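Local coordinates for protein biuret hydrolase (Pseudomonas sp., PDB 6C62) that hydrolyses 1-carboxybiuret to urea-1,3-dicarboxylate and ammonia in the bacterial degradation of atrazine, at residues A30-L34 against I35-T39. Numbering follows the deposited sequence.
Sequences ATDGL and INAFT
The carboxylate of D32 reaches past the end of its helix and takes hold of two successive backbone N-H groups, those of A37 and F38. D32 OD1 accepts from A37 N at 2.8 Å and D32 OD2 from F38 N, also at 2.8 Å. Each oxygen thus takes one N-H, and both donors approach on the syn side, about 20° out of the carboxylate plane. A chi1 of -144°, well off a staggered value, swings CG out to the chain beyond the helix. D32 OD1 also takes a hydrogen bond from NE2 of Q162, and the bond to A37 N brings CB of A37 to 3.5 Å from D32 OD1. On the other prong, D32 OD2 sits at the edge of the F38 ring, near its plane, 3.9 Å from CD1 of F38.

Main-chain bonds finish the helix: I35 N bonds to T31 O (3.2 Å) and N36 N to D32 O (2.9 Å). CG1 of I35, anti to its own carbonyl carbon, lies alongside T31 O. N36 then leaves the helix with positive phi, and its ND2 is held by the carbonyls of Y134 and P136. Replacing D32 with alanine is likely to leave the A37 and F38 N-H groups, and NE2 of Q162, without this acceptor, and the exit from the helix freer to shift. This is a helix C-terminal turn in which a side chain from the last turn grips the exit, linking helix 17-35 to strand 38-41, outermost within this chain in the mixed sheet of the amidase fold.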
loop_
_atom_site.group_PDB
_atom_site.type_symbol
_atom_site.label_atom_id
_atom_site.label_comp_id
_atom_site.label_asym_id
_atom_site.label_seq_id
_atom_site.Cartn_x
_atom_site.Cartn_y
_atom_site.Cartn_z
ATOM N N ALA A 30 -19.981 -8.118 -41.244
ATOM C CA ALA A 30 -21.261 -8.829 -41.332
ATOM C C ALA A 30 -21.978 -9.119 -40.027
ATOM O O ALA A 30 -23.205 -9.259 -40.043
ATOM C CB ALA A 30 -21.100 -10.112 -42.095
ATOM N N THR A 31 -21.264 -9.212 -38.900
ATOM C CA THR A 31 -21.848 -9.665 -37.631
ATOM C C THR A 31 -21.927 -8.597 -36.550
ATOM O O THR A 31 -22.727 -8.715 -35.633
ATOM C CB THR A 31 -21.029 -10.837 -37.020
ATOM O OG1 THR A 31 -19.656 -10.405 -36.779
ATOM C CG2 THR A 31 -21.054 -12.049 -37.962
ATOM N N ASP A 32 -21.122 -7.547 -36.649
ATOM C CA ASP A 32 -21.008 -6.668 -35.505
ATOM C C ASP A 32 -22.118 -5.628 -35.387
ATOM O O ASP A 32 -22.280 -5.068 -34.304
ATOM C CB ASP A 32 -19.638 -6.018 -35.366
ATOM C CG ASP A 32 -19.218 -5.872 -33.880
ATOM O OD1 ASP A 32 -19.346 -6.850 -33.077
ATOM O OD2 ASP A 32 -18.852 -4.768 -33.505
ATOM N N GLY A 33 -22.904 -5.385 -36.456
ATOM C CA GLY A 33 -24.099 -4.589 -36.280
ATOM C C GLY A 33 -24.962 -5.167 -35.138
ATOM O O GLY A 33 -25.455 -4.394 -34.313
ATOM N N LEU A 34 -25.114 -6.505 -35.078
ATOM C CA LEU A 34 -25.877 -7.141 -34.024
ATOM C C LEU A 34 -25.072 -7.407 -32.688
ATOM O O LEU A 34 -25.542 -7.122 -31.599
ATOM C CB LEU A 34 -26.412 -8.452 -34.523
ATOM C CG LEU A 34 -27.341 -9.206 -33.570
ATOM C CD1 LEU A 34 -28.555 -8.399 -33.158
ATOM C CD2 LEU A 34 -27.750 -10.486 -34.278
ATOM N N ILE A 35 -23.871 -7.953 -32.790
ATOM C CA ILE A 35 -23.110 -8.373 -31.585
ATOM C C ILE A 35 -22.630 -7.131 -30.826
ATOM O O ILE A 35 -22.647 -7.112 -29.594
ATOM C CB ILE A 35 -21.939 -9.269 -31.970
ATOM C CG1 ILE A 35 -22.429 -10.559 -32.703
ATOM C CG2 ILE A 35 -21.089 -9.632 -30.750
ATOM C CD1 ILE A 35 -23.517 -11.286 -31.984
ATOM N N ASN A 36 -22.213 -6.099 -31.556
ATOM C CA ASN A 36 -21.724 -4.844 -30.995
ATOM C C ASN A 36 -20.526 -5.071 -30.026
ATOM O O ASN A 36 -20.499 -4.558 -28.937
ATOM C CB ASN A 36 -22.860 -4.074 -30.303
ATOM C CG ASN A 36 -22.479 -2.649 -29.962
ATOM O OD1 ASN A 36 -21.949 -1.957 -30.796
ATOM N ND2 ASN A 36 -22.819 -2.182 -28.745
ATOM N N ALA A 37 -19.575 -5.881 -30.458
ATOM C CA ALA A 37 -18.332 -6.113 -29.711
ATOM C C ALA A 37 -17.301 -5.040 -29.990
ATOM O O ALA A 37 -16.538 -4.732 -29.079
ATOM C CB ALA A 37 -17.758 -7.468 -30.034
ATOM N N PHE A 38 -17.261 -4.444 -31.177
ATOM C CA PHE A 38 -16.236 -3.460 -31.518
ATOM C C PHE A 38 -16.652 -2.008 -31.324
ATOM O O PHE A 38 -17.742 -1.631 -31.701
ATOM C CB PHE A 38 -15.776 -3.611 -32.971
ATOM C CG PHE A 38 -14.789 -4.714 -33.183
ATOM C CD1 PHE A 38 -15.203 -6.027 -33.212
ATOM C CD2 PHE A 38 -13.446 -4.419 -33.350
ATOM C CE1 PHE A 38 -14.299 -7.070 -33.418
ATOM C CE2 PHE A 38 -12.525 -5.423 -33.553
ATOM C CZ PHE A 38 -12.956 -6.781 -33.579
ATOM N N THR A 39 -15.797 -1.160 -30.781
ATOM C CA THR A 39 -16.023 0.264 -30.752
ATOM C C THR A 39 -15.140 0.993 -31.715
ATOM O O THR A 39 -15.364 2.214 -31.927
ATOM C CB THR A 39 -15.778 0.883 -29.352
ATOM O OG1 THR A 39 -14.479 0.516 -28.820
ATOM C CG2 THR A 39 -16.850 0.395 -28.383
#